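Local structure of extracellular invertase (Aspergillus kawachii, 5XH9) at residues 433-438 with 446-451; 483-488 with 504-509. The protein probably hydrolyses sucrose and related beta-fructofuranosides outside the cell. All blocks are in the same frame, centred on the assembly; numbering follows the deposited sequence.

How the contacts relate
Both contacts belong to the C-terminal beta-sandwich module of this family 32 enzyme and illustrate how one carboxylate can fasten a backbone N-H of another segment, from a strand in contact 1 and from a turn in contact 2. Their centres lie about 21 Å apart, so they are separate fastenings that follow one another along the chain. Contact 1, partly buried, joins strand 430-439 of one sheet to the loop after strand 444-446 of the other, mixing an aromatic face with a single hydrogen bond. Contact 2, more deeply buried, joins the turn before strand 487-492 to the loop entering helix 508-511, at one end of the other sheet, and is almost wholly polar, with four direct hydrogen bonds.

Contact 1: residues 433-438 with 446-451; sequences TESGRT and PFKRSP
Glu434 reaches from strand 430-439 to Phe447 and Lys448, and its side chain meets a different surface at each step. CB lies 3.8 Å from Phe447 CD2, over one face of the ring. With CG anti to the backbone N (chi1 167°), the next methylene stands almost over the ring centre, a CH-pi contact with CG 3.8 Å from the centroid. A bend at chi2 then carries the carboxylate past the ring toward the backbone. There OE1 accepts from Lys448 N at 2.9 Å, on its syn side but 31° out of the carboxylate plane. OE2 lies against the lysine chain, 3.4 Å from Lys448 CE; Lys448 NZ stays 4.1 Å from OE2, beyond a salt bridge, and approaches Ser435 CB instead. The lysine charge may still partly offset that of the buried OE2, which has no hydrogen-bonding partner in the model. Phe447 also meets the ring of Phe577 and hydrogen-bonds through its backbone to Ile575, while Glu434 pairs by backbone with Val590. One acid links an edge strand of one sheet to the loop leaving the edge strand of the other, in the two-sheet beta-sandwich characteristic of the C-terminal module of family 32 enzymes.

Contact 2: residues 483-488 with 504-509; sequences EHESTT and NTSAAA
The carboxamide of Asn504 and the carboxylate of Glu485 are the flat groups that join these two segments. They meet at one end of an antiparallel sheet of the C-terminal beta-sandwich, where the turn leading into strand 487-492 faces the loop that runs into helix 508-511. At the amide's edge, Asn504 OD1 accepts from Ser486 OG at 3.0 Å, in the carbonyl plane and on a lone pair; its ND2 lies 3.6 Å from His484 O. Glu485 CG sits beside its backbone N (chi1 -64°) and the chain then runs extended, which carries OE2 to Ala507 N. That N-H donates at 2.8 Å in a nearly straight bond (173°) to the anti lone pair of Glu485 OE2. The imidazole of His484 is turned away, with Glu483 CD over one face toward the rim, and meets the ring of Tyr569, the planes about 35° apart.

Glu485 is gripped at both oxygens: OE1 also accepts from Tyr569 N and bonds to Ser572 OG, and OE2 takes a further bond from Trp568 N. These donors would probably stabilise a negative charge and fix the carboxylate's rotation. Ser506 OG weakly caps Ala508 N and also bonds to Arg566 O.

The backbones are joined by Ser486 N, which donates to Asn504 O from above the carbonyl plane at 3.0 Å. One water links Ser486 O to Asn504 N. Farther along, Thr505 OG1 donates to Thr487 OG1 at 2.8 Å, and a second water, 2.6 Å from Thr487 OG1, accepts from that hydroxyl and donates to Thr505 O.

Contact 1: residues 433-438 with 446-451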
loop_
_atom_site.group_PDB
_atom_site.type_symbol
_atom_site.label_atom_id
_atom_site.label_comp_id
_atom_site.label_asym_id
_atom_site.label_seq_id
_atom_site.Cartn_x
_atom_site.Cartn_y
_atom_site.Cartn_z
ATOM N N THR A 433 1.360 -23.076 56.812
ATOM C CA THR A 433 0.356 -22.098 57.214
ATOM C C THR A 433 0.826 -21.277 58.423
ATOM O O THR A 433 1.479 -21.786 59.320
ATOM C CB THR A 433 -0.996 -22.772 57.528
ATOM O OG1 THR A 433 -0.881 -23.452 58.771
ATOM C CG2 THR A 433 -1.404 -23.793 56.441
ATOM N N GLU A 434 0.508 -19.989 58.403
ATOM C CA GLU A 434 0.740 -19.074 59.513
ATOM C C GLU A 434 -0.642 -18.877 60.154
ATOM O O GLU A 434 -1.629 -18.642 59.437
ATOM C CB GLU A 434 1.308 -17.744 58.983
ATOM C CG GLU A 434 1.328 -16.563 59.958
ATOM C CD GLU A 434 2.303 -16.733 61.102
ATOM O OE1 GLU A 434 3.338 -17.414 60.899
ATOM O OE2 GLU A 434 2.036 -16.167 62.192
ATOM N N SER A 435 -0.710 -18.960 61.483
ATOM C CA SER A 435 -1.980 -18.809 62.215
ATOM C C SER A 435 -2.643 -17.446 62.004
ATOM O O SER A 435 -1.971 -16.396 61.978
ATOM C CB SER A 435 -1.802 -19.027 63.735
ATOM O OG SER A 435 -1.861 -20.404 64.035
ATOM N N GLY A 436 -3.971 -17.493 61.895
ATOM C CA GLY A 436 -4.798 -16.305 61.935
ATOM C C GLY A 436 -4.576 -15.533 63.212
ATOM O O GLY A 436 -4.124 -16.091 64.213
ATOM N N ARG A 437 -4.848 -14.235 63.154
ATOM C CA ARG A 437 -4.750 -13.363 64.312
ATOM C C ARG A 437 -5.439 -12.048 64.025
ATOM O O ARG A 437 -5.640 -11.675 62.860
ATOM C CB ARG A 437 -3.281 -13.085 64.669
ATOM C CG ARG A 437 -2.482 -12.387 63.568
ATOM C CD ARG A 437 -0.994 -12.614 63.748
ATOM N NE ARG A 437 -0.524 -12.040 64.993
ATOM C CZ ARG A 437 0.552 -12.425 65.675
ATOM N NH1 ARG A 437 1.337 -13.413 65.266
ATOM N NH2 ARG A 437 0.848 -11.792 66.798
ATOM N N THR A 438 -5.774 -11.342 65.092
ATOM C CA THR A 438 -6.374 -10.026 64.979
ATOM C C THR A 438 -5.315 -9.044 65.470
ATOM O O THR A 438 -4.643 -9.310 66.471
ATOM C CB THR A 438 -7.710 -9.966 65.763
ATOM O OG1 THR A 438 -8.628 -10.902 65.180
ATOM C CG2 THR A 438 -8.342 -8.567 65.742
ATOM N N PRO A 446 6.439 -10.353 62.614
ATOM C CA PRO A 446 6.963 -11.459 61.812
ATOM C C PRO A 446 6.085 -12.694 61.811
ATOM O O PRO A 446 5.417 -12.987 62.807
ATOM C CB PRO A 446 8.305 -11.792 62.477
ATOM C CG PRO A 446 8.740 -10.517 63.113
ATOM C CD PRO A 446 7.465 -9.813 63.531
ATOM N N PHE A 447 6.087 -13.397 60.681
ATOM C CA PHE A 447 5.534 -14.744 60.604
ATOM C C PHE A 447 6.491 -15.628 61.384
ATOM O O PHE A 447 7.683 -15.316 61.471
ATOM C CB PHE A 447 5.473 -15.248 59.154
ATOM C CG PHE A 447 4.280 -14.759 58.349
ATOM C CD1 PHE A 447 3.648 -13.543 58.604
ATOM C CD2 PHE A 447 3.825 -15.526 57.269
ATOM C CE1 PHE A 447 2.569 -13.131 57.833
ATOM C CE2 PHE A 447 2.757 -15.110 56.495
ATOM C CZ PHE A 447 2.126 -13.914 56.783
ATOM N N LYS A 448 5.976 -16.720 61.942
ATOM C CA LYS A 448 6.815 -17.703 62.640
ATOM C C LYS A 448 7.747 -18.402 61.665
ATOM O O LYS A 448 8.902 -18.685 62.015
ATOM C CB LYS A 448 5.973 -18.720 63.431
ATOM C CG LYS A 448 5.389 -18.118 64.717
ATOM C CD LYS A 448 4.170 -18.873 65.241
ATOM C CE LYS A 448 2.907 -18.522 64.452
ATOM N NZ LYS A 448 1.716 -19.344 64.808
ATOM N N ARG A 449 7.241 -18.670 60.456
ATOM C CA ARG A 449 8.054 -19.178 59.348
ATOM C C ARG A 449 7.826 -18.381 58.054
ATOM O O ARG A 449 6.683 -18.095 57.668
ATOM C CB ARG A 449 7.758 -20.645 59.090
ATOM C CG ARG A 449 8.712 -21.283 58.084
ATOM C CD ARG A 449 8.273 -22.702 57.773
ATOM N NE ARG A 449 8.974 -23.261 56.617
ATOM C CZ ARG A 449 8.670 -24.419 56.032
ATOM N NH1 ARG A 449 7.657 -25.169 56.479
ATOM N NH2 ARG A 449 9.368 -24.831 54.981
ATOM N N SER A 450 8.935 -18.040 57.406
ATOM C CA SER A 450 8.945 -17.374 56.115
ATOM C C SER A 450 9.551 -18.305 55.061
ATOM O O SER A 450 10.281 -19.239 55.412
ATOM C CB SER A 450 9.769 -16.106 56.202
ATOM O OG SER A 450 9.050 -15.120 56.901
ATOM N N PRO A 451 9.254 -18.052 53.762
ATOM C CA PRO A 451 9.911 -18.823 52.706
ATOM C C PRO A 451 11.408 -18.532 52.672
ATOM O O PRO A 451 11.823 -17.430 53.019
ATOM C CB PRO A 451 9.227 -18.339 51.420
ATOM C CG PRO A 451 8.620 -17.024 51.754
ATOM C CD PRO A 451 8.348 -17.016 53.222
#

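Contact 2: residues 483-488 with 504-509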
loop_
_atom_site.group_PDB
_atom_site.type_symbol
_atom_site.label_atom_id
_atom_site.label_comp_id
_atom_site.label_asym_id
_atom_site.label_seq_id
_atom_site.Cartn_x
_atom_site.Cartn_y
_atom_site.Cartn_z
ATOM N N GLU A 483 17.173 -6.845 57.027
ATOM C CA GLU A 483 17.692 -5.617 57.635
ATOM C C GLU A 483 17.652 -4.433 56.649
ATOM O O GLU A 483 17.197 -3.339 56.981
ATOM C CB GLU A 483 19.137 -5.853 58.132
ATOM C CG GLU A 483 19.645 -4.825 59.145
ATOM C CD GLU A 483 21.163 -4.868 59.357
ATOM O OE1 GLU A 483 21.758 -3.779 59.516
ATOM O OE2 GLU A 483 21.764 -5.975 59.358
ATOM N N HIS A 484 18.113 -4.675 55.429
ATOM C CA HIS A 484 18.342 -3.603 54.458
ATOM C C HIS A 484 17.176 -3.316 53.476
ATOM O O HIS A 484 17.186 -2.276 52.810
ATOM C CB HIS A 484 19.641 -3.899 53.703
ATOM C CG HIS A 484 20.864 -3.753 54.552
ATOM N ND1 HIS A 484 21.154 -2.590 55.245
ATOM C CD2 HIS A 484 21.872 -4.621 54.824
ATOM C CE1 HIS A 484 22.289 -2.749 55.906
ATOM N NE2 HIS A 484 22.746 -3.969 55.664
ATOM N N GLU A 485 16.194 -4.218 53.394
ATOM C CA GLU A 485 15.136 -4.143 52.377
ATOM C C GLU A 485 13.798 -4.597 52.913
ATOM O O GLU A 485 13.736 -5.370 53.871
ATOM C CB GLU A 485 15.488 -5.019 51.156
ATOM C CG GLU A 485 16.738 -4.582 50.390
ATOM C CD GLU A 485 17.182 -5.564 49.317
ATOM O OE1 GLU A 485 17.174 -6.779 49.569
ATOM O OE2 GLU A 485 17.596 -5.113 48.227
ATOM N N SER A 486 12.736 -4.129 52.259
ATOM C CA SER A 486 11.362 -4.561 52.542
ATOM C C SER A 486 10.408 -4.028 51.491
ATOM O O SER A 486 10.606 -2.943 50.960
ATOM C CB SER A 486 10.872 -4.075 53.922
ATOM O OG SER A 486 10.899 -2.654 53.977
ATOM N N THR A 487 9.356 -4.788 51.231
ATOM C CA THR A 487 8.272 -4.354 50.360
ATOM C C THR A 487 6.954 -4.532 51.117
ATOM O O THR A 487 6.722 -5.591 51.703
ATOM C CB THR A 487 8.244 -5.210 49.074
ATOM O OG1 THR A 487 9.532 -5.151 48.447
ATOM C CG2 THR A 487 7.190 -4.700 48.108
ATOM N N THR A 488 6.088 -3.520 51.095
ATOM C CA THR A 488 4.815 -3.599 51.809
ATOM C C THR A 488 3.662 -3.564 50.820
ATOM O O THR A 488 3.639 -2.735 49.912
ATOM C CB THR A 488 4.693 -2.469 52.846
ATOM O OG1 THR A 488 5.899 -2.405 53.601
ATOM C CG2 THR A 488 3.557 -2.743 53.821
ATOM N N ASN A 504 11.536 1.007 50.067
ATOM C CA ASN A 504 12.653 0.261 50.666
ATOM C C ASN A 504 12.925 -1.079 49.977
ATOM O O ASN A 504 13.675 -1.904 50.508
ATOM C CB ASN A 504 12.343 0.038 52.168
ATOM C CG ASN A 504 13.571 -0.344 52.988
ATOM O OD1 ASN A 504 13.513 -1.240 53.843
ATOM N ND2 ASN A 504 14.681 0.314 52.722
ATOM N N THR A 505 12.330 -1.310 48.801
ATOM C CA THR A 505 12.346 -2.645 48.148
ATOM C C THR A 505 13.756 -3.118 47.761
ATOM O O THR A 505 14.102 -4.294 47.999
ATOM C CB THR A 505 11.417 -2.689 46.903
ATOM O OG1 THR A 505 10.051 -2.632 47.325
ATOM C CG2 THR A 505 11.593 -3.988 46.107
ATOM N N SER A 506 14.549 -2.205 47.186
ATOM C CA SER A 506 15.838 -2.545 46.571
ATOM C C SER A 506 17.017 -1.719 47.062
ATOM O O SER A 506 17.064 -0.529 46.817
ATOM C CB SER A 506 15.766 -2.356 45.057
ATOM O OG SER A 506 16.986 -2.792 44.422
ATOM N N ALA A 507 17.990 -2.380 47.687
ATOM C CA ALA A 507 19.293 -1.771 47.998
ATOM C C ALA A 507 20.069 -1.351 46.762
ATOM O O ALA A 507 20.934 -0.491 46.844
ATOM C CB ALA A 507 20.138 -2.747 48.803
ATOM N N ALA A 508 19.803 -1.997 45.628
ATOM C CA ALA A 508 20.431 -1.621 44.355
ATOM C C ALA A 508 20.023 -0.240 43.860
ATOM O O ALA A 508 20.800 0.403 43.152
ATOM C CB ALA A 508 20.137 -2.657 43.283
ATOM N N ALA A 509 18.822 0.221 44.225
ATOM C CA ALA A 509 18.342 1.547 43.796
ATOM C C ALA A 509 19.136 2.693 44.409
ATOM O O ALA A 509 19.203 3.767 43.838
ATOM C CB ALA A 509 16.862 1.708 44.112
HETATM O O HOH W 1 9.312 -0.887 50.455
HETATM O O HOH W 2 11.873 -5.854 49.411
#